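Side-chain contacts in 4-hydroxyphenylpyruvate dioxygenase (Pseudomonas putida, PDB 5HMQ), which catalyses the metal-dependent dehydration of 3-dehydroshikimate to protocatechuate and carries a dioxygenase-like C-terminal domain without detected dioxygenase activity: residues Ser568-Tyr572 with Tyr573-Tyr577; Asp529-Phe532 with Arg533-Arg537; Ala536-Leu540 with Ala541-Leu545; Ala311-Gly314 with Asn315-Arg319. One frame throughout, in Å; residues are numbered along the deposited sequence.

Interaction 1: Ser568-Tyr572 with Tyr573-Tyr577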
loop_
_atom_site.group_PDB
_atom_site.type_symbol
_atom_site.label_atom_id
_atom_site.label_comp_id
_atom_site.label_asym_id
_atom_site.label_seq_id
_atom_site.Cartn_x
_atom_site.Cartn_y
_atom_site.Cartn_z
ATOM N N SER C 568 -36.770 28.543 5.946
ATOM C CA SER C 568 -37.478 28.070 4.766
ATOM C C SER C 568 -36.785 28.496 3.485
ATOM O O SER C 568 -36.948 27.834 2.455
ATOM C CB SER C 568 -38.921 28.575 4.779
ATOM O OG SER C 568 -38.988 29.954 4.462
ATOM N N GLU C 569 -36.011 29.581 3.525
ATOM C CA GLU C 569 -35.195 29.944 2.373
ATOM C C GLU C 569 -34.030 28.977 2.205
ATOM O O GLU C 569 -33.744 28.536 1.088
ATOM C CB GLU C 569 -34.701 31.382 2.517
ATOM C CG GLU C 569 -35.792 32.422 2.328
ATOM C CD GLU C 569 -35.334 33.826 2.673
ATOM O OE1 GLU C 569 -34.109 34.052 2.761
ATOM O OE2 GLU C 569 -36.204 34.705 2.856
ATOM N N LEU C 570 -33.352 28.633 3.307
ATOM C CA LEU C 570 -32.287 27.641 3.239
ATOM C C LEU C 570 -32.798 26.326 2.671
ATOM O O LEU C 570 -32.120 25.684 1.863
ATOM C CB LEU C 570 -31.683 27.424 4.628
ATOM C CG LEU C 570 -31.007 28.649 5.246
ATOM C CD1 LEU C 570 -30.856 28.447 6.742
ATOM C CD2 LEU C 570 -29.638 28.865 4.601
ATOM N N ALA C 571 -33.993 25.907 3.083
ATOM C CA ALA C 571 -34.555 24.662 2.567
ATOM C C ALA C 571 -34.867 24.782 1.079
ATOM O O ALA C 571 -34.696 23.821 0.320
ATOM C CB ALA C 571 -35.812 24.288 3.358
ATOM N N TYR C 572 -35.339 25.954 0.645
ATOM C CA TYR C 572 -35.632 26.142 -0.771
ATOM C C TYR C 572 -34.363 26.221 -1.608
ATOM O O TYR C 572 -34.358 25.785 -2.763
ATOM C CB TYR C 572 -36.464 27.403 -0.995
ATOM C CG TYR C 572 -37.060 27.450 -2.384
ATOM C CD1 TYR C 572 -38.175 26.687 -2.708
ATOM C CD2 TYR C 572 -36.469 28.206 -3.389
ATOM C CE1 TYR C 572 -38.711 26.713 -3.982
ATOM C CE2 TYR C 572 -36.997 28.234 -4.667
ATOM C CZ TYR C 572 -38.118 27.486 -4.957
ATOM O OH TYR C 572 -38.647 27.506 -6.227
ATOM N N TYR C 573 -33.277 26.754 -1.047
ATOM C CA TYR C 573 -32.024 26.904 -1.771
ATOM C C TYR C 573 -31.059 25.752 -1.522
ATOM O O TYR C 573 -29.907 25.820 -1.964
ATOM C CB TYR C 573 -31.344 28.225 -1.391
ATOM C CG TYR C 573 -32.001 29.482 -1.928
ATOM C CD1 TYR C 573 -33.127 30.020 -1.317
ATOM C CD2 TYR C 573 -31.476 30.146 -3.030
ATOM C CE1 TYR C 573 -33.724 31.168 -1.795
ATOM C CE2 TYR C 573 -32.067 31.299 -3.517
ATOM C CZ TYR C 573 -33.193 31.804 -2.893
ATOM O OH TYR C 573 -33.789 32.950 -3.368
ATOM N N ASN C 574 -31.507 24.699 -0.834
ATOM C CA ASN C 574 -30.695 23.508 -0.578
ATOM C C ASN C 574 -29.335 23.878 0.012
ATOM O O ASN C 574 -28.305 23.290 -0.327
ATOM C CB ASN C 574 -30.533 22.671 -1.847
ATOM C CG ASN C 574 -31.841 22.058 -2.313
ATOM O OD1 ASN C 574 -32.435 21.233 -1.619
ATOM N ND2 ASN C 574 -32.294 22.459 -3.494
ATOM N N VAL C 575 -29.332 24.861 0.906
ATOM C CA VAL C 575 -28.106 25.318 1.549
ATOM C C VAL C 575 -27.890 24.519 2.827
ATOM O O VAL C 575 -28.824 24.320 3.614
ATOM C CB VAL C 575 -28.169 26.826 1.842
ATOM C CG1 VAL C 575 -26.917 27.280 2.583
ATOM C CG2 VAL C 575 -28.331 27.608 0.551
ATOM N N LEU C 576 -26.656 24.069 3.035
ATOM C CA LEU C 576 -26.248 23.370 4.243
ATOM C C LEU C 576 -25.631 24.359 5.225
ATOM O O LEU C 576 -25.090 25.395 4.831
ATOM C CB LEU C 576 -25.258 22.255 3.902
ATOM C CG LEU C 576 -25.837 21.175 2.986
ATOM C CD1 LEU C 576 -24.735 20.386 2.315
ATOM C CD2 LEU C 576 -26.737 20.243 3.772
ATOM N N TYR C 577 -25.714 24.029 6.513
ATOM C CA TYR C 577 -25.454 25.001 7.564
ATOM C C TYR C 577 -24.596 24.394 8.663
ATOM O O TYR C 577 -24.674 23.197 8.952
ATOM C CB TYR C 577 -26.771 25.528 8.154
ATOM C CG TYR C 577 -26.605 26.488 9.308
ATOM C CD1 TYR C 577 -26.281 27.820 9.088
ATOM C CD2 TYR C 577 -26.788 26.066 10.618
ATOM C CE1 TYR C 577 -26.132 28.702 10.143
ATOM C CE2 TYR C 577 -26.643 26.939 11.678
ATOM C CZ TYR C 577 -26.315 28.256 11.435
ATOM O OH TYR C 577 -26.171 29.128 12.490
#
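L570 and V575 meet across the end of helix 564-572, an example of how a helix that stops can hold on to the chain that leaves it. The V575 side chain can be followed outward from CB. That atom lies 3.7 Å from L570 CD2 and 4.1 Å from L570 O, over the last turn. Beyond it, CG1 stands anti to the backbone N (chi1 177°), which brings it to the same leucine methyl, 3.7 Å from L570 CD2. The two branched side chains pass at a slant, and F587 and V589 of strand 585-590 also pack on the valine. The L570 branch is aimed here by a CG that sits beside its own backbone N.

The same two residues are joined through the backbone: V575 N donates to L570 O at 3.1 Å, with a nearly straight N-H...O angle of 164°. Y573 N adds a weak bond to L570 O at 3.3 Å, giving that carbonyl two donors. The reversal is made by N574, whose phi of 51° is left-handed, and its OD1 accepts from I548 N in the loop before helix 550-559. Next to it, the Y573 ring meets F532 of helix 531-541 edge-to-face.

Y573 is the first residue to leave helical phi/psi, and two residues after the left-handed N574 the chain is already strand. This is a helix C-terminal turn with a 6→1 backbone bond (V575 N to L570 O) and an apolar pair across it, leading into the outermost strand 576-579 of the VOC 2 sheet.

Interaction 2: Asp529-Phe532 with Arg533-Arg537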
loop_
_atom_site.group_PDB
_atom_site.type_symbol
_atom_site.label_atom_id
_atom_site.label_comp_id
_atom_site.label_asym_id
_atom_site.label_seq_id
_atom_site.Cartn_x
_atom_site.Cartn_y
_atom_site.Cartn_z
ATOM N N ASP C 529 -19.701 36.138 -1.224
ATOM C CA ASP C 529 -20.281 37.030 -0.224
ATOM C C ASP C 529 -21.706 36.627 0.138
ATOM O O ASP C 529 -22.105 36.734 1.301
ATOM C CB ASP C 529 -20.253 38.473 -0.726
ATOM C CG ASP C 529 -18.845 39.012 -0.865
ATOM O OD1 ASP C 529 -17.966 38.585 -0.087
ATOM O OD2 ASP C 529 -18.617 39.859 -1.755
ATOM N N ASP C 530 -22.476 36.144 -0.833
ATOM C CA ASP C 530 -23.904 35.891 -0.659
ATOM C C ASP C 530 -24.202 34.486 -1.163
ATOM O O ASP C 530 -24.227 34.251 -2.376
ATOM C CB ASP C 530 -24.737 36.932 -1.413
ATOM C CG ASP C 530 -26.228 36.839 -1.107
ATOM O OD1 ASP C 530 -26.710 35.755 -0.712
ATOM O OD2 ASP C 530 -26.927 37.858 -1.289
ATOM N N ILE C 531 -24.440 33.558 -0.234
ATOM C CA ILE C 531 -24.669 32.167 -0.616
ATOM C C ILE C 531 -25.956 32.038 -1.424
ATOM O O ILE C 531 -26.025 31.265 -2.386
ATOM C CB ILE C 531 -24.677 31.260 0.633
ATOM C CG1 ILE C 531 -24.749 29.785 0.230
ATOM C CG2 ILE C 531 -25.818 31.625 1.578
ATOM C CD1 ILE C 531 -23.492 29.270 -0.444
ATOM N N PHE C 532 -26.989 32.806 -1.059
ATOM C CA PHE C 532 -28.273 32.683 -1.741
ATOM C C PHE C 532 -28.204 33.214 -3.165
ATOM O O PHE C 532 -28.801 32.632 -4.079
ATOM C CB PHE C 532 -29.360 33.410 -0.955
ATOM C CG PHE C 532 -29.707 32.749 0.340
ATOM C CD1 PHE C 532 -30.535 31.638 0.362
ATOM C CD2 PHE C 532 -29.217 33.238 1.537
ATOM C CE1 PHE C 532 -30.861 31.027 1.551
ATOM C CE2 PHE C 532 -29.543 32.630 2.730
ATOM C CZ PHE C 532 -30.368 31.525 2.734
ATOM N N ARG C 533 -27.490 34.321 -3.376
ATOM C CA ARG C 533 -27.369 34.862 -4.725
ATOM C C ARG C 533 -26.589 33.916 -5.630
ATOM O O ARG C 533 -26.905 33.779 -6.818
ATOM C CB ARG C 533 -26.703 36.238 -4.682
ATOM C CG ARG C 533 -26.852 37.021 -5.975
ATOM C CD ARG C 533 -25.995 38.274 -5.984
ATOM N NE ARG C 533 -26.199 39.043 -7.208
ATOM C CZ ARG C 533 -25.474 40.103 -7.557
ATOM N NH1 ARG C 533 -24.485 40.518 -6.778
ATOM N NH2 ARG C 533 -25.734 40.739 -8.690
ATOM N N GLU C 534 -25.572 33.245 -5.086
ATOM C CA GLU C 534 -24.768 32.347 -5.904
ATOM C C GLU C 534 -25.511 31.053 -6.209
ATOM O O GLU C 534 -25.436 30.543 -7.333
ATOM C CB GLU C 534 -23.437 32.055 -5.214
ATOM C CG GLU C 534 -22.557 33.282 -5.044
ATOM C CD GLU C 534 -22.362 34.056 -6.331
ATOM O OE1 GLU C 534 -22.145 33.426 -7.386
ATOM O OE2 GLU C 534 -22.423 35.303 -6.281
ATOM N N VAL C 535 -26.214 30.499 -5.217
ATOM C CA VAL C 535 -27.007 29.293 -5.448
ATOM C C VAL C 535 -28.066 29.546 -6.513
ATOM O O VAL C 535 -28.265 28.727 -7.418
ATOM C CB VAL C 535 -27.635 28.800 -4.130
ATOM C CG1 VAL C 535 -28.721 27.773 -4.409
ATOM C CG2 VAL C 535 -26.568 28.207 -3.225
ATOM N N ALA C 536 -28.756 30.686 -6.428
ATOM C CA ALA C 536 -29.793 31.001 -7.406
ATOM C C ALA C 536 -29.217 31.076 -8.814
ATOM O O ALA C 536 -29.750 30.467 -9.750
ATOM C CB ALA C 536 -30.481 32.316 -7.032
ATOM N N ARG C 537 -28.119 31.815 -8.983
ATOM C CA ARG C 537 -27.502 31.928 -10.300
ATOM C C ARG C 537 -26.975 30.579 -10.780
ATOM O O ARG C 537 -27.132 30.226 -11.955
ATOM C CB ARG C 537 -26.388 32.975 -10.261
ATOM C CG ARG C 537 -25.885 33.406 -11.628
ATOM C CD ARG C 537 -24.387 33.630 -11.587
ATOM N NE ARG C 537 -23.723 32.409 -11.156
ATOM C CZ ARG C 537 -23.409 31.406 -11.966
ATOM N NH1 ARG C 537 -23.688 31.476 -13.259
ATOM N NH2 ARG C 537 -22.821 30.326 -11.475
#
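D530 reaches over the first turn of helix 531-541 to R533, and the acceptor it brings is the firmly placed half of this contact. A chi1 of -172°, with CG anti to the backbone N, swings the D530 carboxylate back over the helix start. OD1 of D530 takes the amide of R533 N at 3.1 Å, met from above the carboxylate plane, and more weakly that of F532 N at 3.0 Å. The D530 CG atom also rests 3.7 Å from R533 CB. This is a textbook N-cap, an aspartate accepting from amides that no earlier turn of helix can serve, and here it starts the helix that packs against strand 585-590 in the VOC 2 domain. On that buried face I531 and V535 lie one turn apart. V535 CG2 is 3.2 Å from I531 O and 4.2 Å from I531 CG1, while F587 and V589 close over the pair. E534, bent at chi2, sets its CG 3.3 Å from D530 O and sends OE1 to G439 N.

The outer side is looser. R533 extends fully from CG to NE into an exposed position, its guanidinium plane 59° from the D530 carboxylate, and D530 OD2 stays 6.1 Å from R533 NE, too far for a salt bridge.

Interaction 3: Ala536-Leu540 with Ala541-Leu545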
loop_
_atom_site.group_PDB
_atom_site.type_symbol
_atom_site.label_atom_id
_atom_site.label_comp_id
_atom_site.label_asym_id
_atom_site.label_seq_id
_atom_site.Cartn_x
_atom_site.Cartn_y
_atom_site.Cartn_z
ATOM N N ALA C 536 -28.756 30.686 -6.428
ATOM C CA ALA C 536 -29.793 31.001 -7.406
ATOM C C ALA C 536 -29.217 31.076 -8.814
ATOM O O ALA C 536 -29.750 30.467 -9.750
ATOM C CB ALA C 536 -30.481 32.316 -7.032
ATOM N N ARG C 537 -28.119 31.815 -8.983
ATOM C CA ARG C 537 -27.502 31.928 -10.300
ATOM C C ARG C 537 -26.975 30.579 -10.780
ATOM O O ARG C 537 -27.132 30.226 -11.955
ATOM C CB ARG C 537 -26.388 32.975 -10.261
ATOM C CG ARG C 537 -25.885 33.406 -11.628
ATOM C CD ARG C 537 -24.387 33.630 -11.587
ATOM N NE ARG C 537 -23.723 32.409 -11.156
ATOM C CZ ARG C 537 -23.409 31.406 -11.966
ATOM N NH1 ARG C 537 -23.688 31.476 -13.259
ATOM N NH2 ARG C 537 -22.821 30.326 -11.475
ATOM N N ALA C 538 -26.345 29.809 -9.887
ATOM C CA ALA C 538 -25.770 28.529 -10.291
ATOM C C ALA C 538 -26.851 27.507 -10.627
ATOM O O ALA C 538 -26.740 26.782 -11.623
ATOM C CB ALA C 538 -24.851 27.994 -9.193
ATOM N N LYS C 539 -27.908 27.437 -9.811
ATOM C CA LYS C 539 -28.981 26.479 -10.063
ATOM C C LYS C 539 -29.668 26.752 -11.392
ATOM O O LYS C 539 -30.015 25.821 -12.128
ATOM C CB LYS C 539 -30.008 26.539 -8.935
ATOM C CG LYS C 539 -31.300 25.793 -9.222
ATOM C CD LYS C 539 -32.139 25.629 -7.967
ATOM C CE LYS C 539 -33.547 25.171 -8.309
ATOM N NZ LYS C 539 -34.491 25.397 -7.180
ATOM N N LEU C 540 -29.855 28.026 -11.722
ATOM C CA LEU C 540 -30.553 28.397 -12.944
ATOM C C LEU C 540 -29.676 28.224 -14.178
ATOM O O LEU C 540 -30.196 27.971 -15.271
ATOM C CB LEU C 540 -31.043 29.836 -12.818
ATOM C CG LEU C 540 -32.238 29.950 -11.870
ATOM C CD1 LEU C 540 -32.463 31.393 -11.500
ATOM C CD2 LEU C 540 -33.498 29.339 -12.465
ATOM N N ALA C 541 -28.359 28.356 -14.027
ATOM C CA ALA C 541 -27.433 28.147 -15.133
ATOM C C ALA C 541 -27.206 26.674 -15.445
ATOM O O ALA C 541 -26.559 26.364 -16.450
ATOM C CB ALA C 541 -26.092 28.821 -14.834
ATOM N N GLY C 542 -27.722 25.768 -14.619
ATOM C CA GLY C 542 -27.606 24.347 -14.856
ATOM C C GLY C 542 -26.583 23.607 -14.018
ATOM O O GLY C 542 -26.300 22.442 -14.318
ATOM N N VAL C 543 -26.015 24.237 -12.998
ATOM C CA VAL C 543 -25.085 23.528 -12.107
ATOM C C VAL C 543 -25.855 22.474 -11.318
ATOM O O VAL C 543 -26.868 22.804 -10.673
ATOM C CB VAL C 543 -24.390 24.513 -11.170
ATOM C CG1 VAL C 543 -23.558 23.760 -10.141
ATOM C CG2 VAL C 543 -23.516 25.477 -11.960
ATOM N N PRO C 544 -25.421 21.200 -11.329
ATOM C CA PRO C 544 -26.170 20.134 -10.630
ATOM C C PRO C 544 -25.900 20.105 -9.129
ATOM O O PRO C 544 -25.274 19.189 -8.576
ATOM C CB PRO C 544 -25.678 18.871 -11.343
ATOM C CG PRO C 544 -24.290 19.200 -11.736
ATOM C CD PRO C 544 -24.270 20.666 -12.077
ATOM N N LEU C 545 -26.384 21.136 -8.440
ATOM C CA LEU C 545 -26.269 21.191 -6.991
ATOM C C LEU C 545 -27.179 20.144 -6.345
ATOM O O LEU C 545 -28.221 19.767 -6.892
ATOM C CB LEU C 545 -26.614 22.594 -6.491
ATOM C CG LEU C 545 -25.798 23.719 -7.122
ATOM C CD1 LEU C 545 -26.536 25.038 -6.945
ATOM C CD2 LEU C 545 -24.401 23.801 -6.518
#
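A538 O accepts from two amides at the end of helix 531-541. The stronger bond comes from V543 N, at 3.0 Å with an N-H...O angle of 153°; A541 N, which bonds more firmly to R537 O at 3.0 Å, gives it only a weak second one. A further weak bond, from G542 N to K539 O, completes a Schellman motif, the classic way of closing a helix. Its turning point is G542, with a phi of 103°. At such angles a CB would be jammed against the carbonyl oxygen of the preceding residue, so glycine fits the position.

The Schellman turn brings the residue four before the glycine, A538, against the one just after it, V543, the classic apolar pair of this motif. V543 lays its CB 3.3 Å from A538 O. Because CG2 stands beside the valine's backbone N while CG1 is anti to it (chi1 173°), it is CG2 that comes to A538 CB, at 4.0 Å. L545 then returns from beyond an inverse gamma turn centred on P544, and its CD1 lies 4.1 Å from the same A538 CB. One small methyl therefore receives two larger side chains. On another side of the helix end, R537, bent at chi2 and chi3, brings NH1 to 3.9 Å from A541 CB, while its NH2 probably donates to R319 O, at a modelled distance too short to be exact.

R319 of helix 307-319 also packs on A541 and V543, and W316 of that helix packs on P544. L545 and V543 touch T591, and P544 bonds through its backbone to E592, beyond strand 585-590.

Interaction 4: Ala311-Gly314 with Asn315-Arg319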
loop_
_atom_site.group_PDB
_atom_site.type_symbol
_atom_site.label_atom_id
_atom_site.label_comp_id
_atom_site.label_asym_id
_atom_site.label_seq_id
_atom_site.Cartn_x
_atom_site.Cartn_y
_atom_site.Cartn_z
ATOM N N ALA C 311 -14.073 20.505 -22.929
ATOM C CA ALA C 311 -15.213 21.361 -23.229
ATOM C C ALA C 311 -16.329 21.133 -22.221
ATOM O O ALA C 311 -17.008 22.080 -21.807
ATOM C CB ALA C 311 -15.706 21.109 -24.652
ATOM N N ARG C 312 -16.533 19.876 -21.817
ATOM C CA ARG C 312 -17.556 19.567 -20.827
ATOM C C ARG C 312 -17.209 20.171 -19.471
ATOM O O ARG C 312 -18.088 20.686 -18.770
ATOM C CB ARG C 312 -17.717 18.050 -20.716
ATOM C CG ARG C 312 -19.149 17.561 -20.686
ATOM C CD ARG C 312 -19.217 16.053 -20.878
ATOM N NE ARG C 312 -18.490 15.620 -22.069
ATOM C CZ ARG C 312 -17.464 14.773 -22.057
ATOM N NH1 ARG C 312 -17.042 14.248 -20.916
ATOM N NH2 ARG C 312 -16.866 14.442 -23.193
ATOM N N LEU C 313 -15.931 20.124 -19.090
ATOM C CA LEU C 313 -15.511 20.754 -17.842
ATOM C C LEU C 313 -15.614 22.270 -17.932
ATOM O O LEU C 313 -15.996 22.931 -16.960
ATOM C CB LEU C 313 -14.086 20.329 -17.488
ATOM C CG LEU C 313 -13.551 20.832 -16.147
ATOM C CD1 LEU C 313 -14.472 20.416 -15.011
ATOM C CD2 LEU C 313 -12.138 20.319 -15.909
ATOM N N GLY C 314 -15.277 22.835 -19.093
ATOM C CA GLY C 314 -15.445 24.264 -19.285
ATOM C C GLY C 314 -16.888 24.709 -19.156
ATOM O O GLY C 314 -17.165 25.777 -18.611
ATOM N N ASN C 315 -17.825 23.884 -19.630
ATOM C CA ASN C 315 -19.241 24.209 -19.482
ATOM C C ASN C 315 -19.630 24.281 -18.010
ATOM O O ASN C 315 -20.325 25.209 -17.584
ATOM C CB ASN C 315 -20.106 23.175 -20.212
ATOM C CG ASN C 315 -20.003 23.278 -21.721
ATOM O OD1 ASN C 315 -19.528 24.274 -22.254
ATOM N ND2 ASN C 315 -20.470 22.250 -22.415
ATOM N N TRP C 316 -19.194 23.294 -17.222
ATOM C CA TRP C 316 -19.407 23.323 -15.781
ATOM C C TRP C 316 -18.905 24.635 -15.196
ATOM O O TRP C 316 -19.565 25.241 -14.350
ATOM C CB TRP C 316 -18.701 22.133 -15.130
ATOM C CG TRP C 316 -19.540 20.900 -15.071
ATOM C CD1 TRP C 316 -20.063 20.213 -16.129
ATOM C CD2 TRP C 316 -19.906 20.170 -13.896
ATOM N NE1 TRP C 316 -20.759 19.116 -15.681
ATOM C CE2 TRP C 316 -20.675 19.065 -14.315
ATOM C CE3 TRP C 316 -19.670 20.349 -12.530
ATOM C CZ2 TRP C 316 -21.205 18.142 -13.418
ATOM C CZ3 TRP C 316 -20.198 19.432 -11.641
ATOM C CH2 TRP C 316 -20.955 18.341 -12.088
ATOM N N LEU C 317 -17.738 25.088 -15.648
ATOM C CA LEU C 317 -17.168 26.294 -15.081
ATOM C C LEU C 317 -17.881 27.573 -15.533
ATOM O O LEU C 317 -18.052 28.497 -14.731
ATOM C CB LEU C 317 -15.666 26.344 -15.377
ATOM C CG LEU C 317 -14.842 25.196 -14.766
ATOM C CD1 LEU C 317 -13.452 25.077 -15.402
ATOM C CD2 LEU C 317 -14.725 25.291 -13.246
ATOM N N LYS C 318 -18.309 27.702 -16.774
ATOM C CA LYS C 318 -19.189 28.867 -17.045
ATOM C C LYS C 318 -20.534 28.793 -16.302
ATOM O O LYS C 318 -21.001 29.822 -15.795
ATOM C CB LYS C 318 -19.236 29.165 -18.546
ATOM C CG LYS C 318 -19.124 27.965 -19.420
ATOM C CD LYS C 318 -18.710 28.219 -20.880
ATOM C CE LYS C 318 -18.568 27.015 -21.736
ATOM N NZ LYS C 318 -19.792 26.675 -22.391
ATOM N N ARG C 319 -21.161 27.609 -16.193
ATOM C CA ARG C 319 -22.369 27.585 -15.373
ATOM C C ARG C 319 -22.078 27.982 -13.921
ATOM O O ARG C 319 -22.943 28.568 -13.253
ATOM C CB ARG C 319 -23.043 26.234 -15.439
ATOM C CG ARG C 319 -23.361 25.826 -16.851
ATOM C CD ARG C 319 -23.998 24.463 -16.916
ATOM N NE ARG C 319 -24.515 24.162 -18.247
ATOM C CZ ARG C 319 -23.960 23.289 -19.083
ATOM N NH1 ARG C 319 -22.873 22.620 -18.718
ATOM N NH2 ARG C 319 -24.501 23.072 -20.273
#
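A311-G314 and N315-R319 are consecutive turns of helix 307-319, joined by four regular backbone bonds that pair N315 with A311, W316 with R312, L317 with L313 and K318 with G314. The last, K318 N to G314 O at 2.9 Å, is the one that runs nearly in line with its carbonyl, at a C=O...N angle of 161°. Such a helix shows how side chains lean on the carbonyls of the turn before.

N315 does so through CG, which, beside the residue's own N (chi1 -71°), packs 3.2 Å from A311 O in van der Waals contact, not a hydrogen bond. W316 turns its indole so that CD1 lies 3.3 Å from R312 O, approaching it obliquely. On the exposed side K318 runs back over G314: a chi1 of 33°, off any staggered position, puts its CG 3.0 Å from G314 O, a tight approach in a probably strained conformer; the glycine offers no side chain there. NZ of K318, turned toward N315 by the bend at chi4, is modelled so close to N315 OD1 that the bond is doubtful. R312 goes another way, to a salt bridge with E595.

The buried side is apolar. L313 and L317, one turn apart, touch through L313 CG and L317 CD1 at 4.3 Å, and L317 CG also sits 3.4 Å from L313 O.

Both leucines pack on L345 of strand 341-346, and L317 reaches I343 there too. Strand 599-606, which belongs to the other VOC sheet, supplies F600 to W316 and L317, and F594 meets the W316 ring edge-to-face. Thus the helix is packed against strands of both sheets.

Interactions 2 and 3 cap the two ends of helix 531-541 and share A536 and R537, their centres 10 Å apart. At the start, F532 CZ lies 3.3 Å from L570 CD2, joining interaction 2 to interaction 1. At the far end, P544 CG packs 3.5 Å from W316 CH2, and the shared R537 makes a probable, very short hydrogen bond from NH2 to R319 O, tying both interactions 2 and 3 to interaction 4, and VOC 2 to VOC 1. Interactions 1 and 4 stay apart, about 13 Å between nearest atoms. Interactions 1 to 3 stop short of the C-terminal magnesium, held by H445, H523 and E601: side chains of I531, V575 and L545 remain about 12 to 13 Å from it.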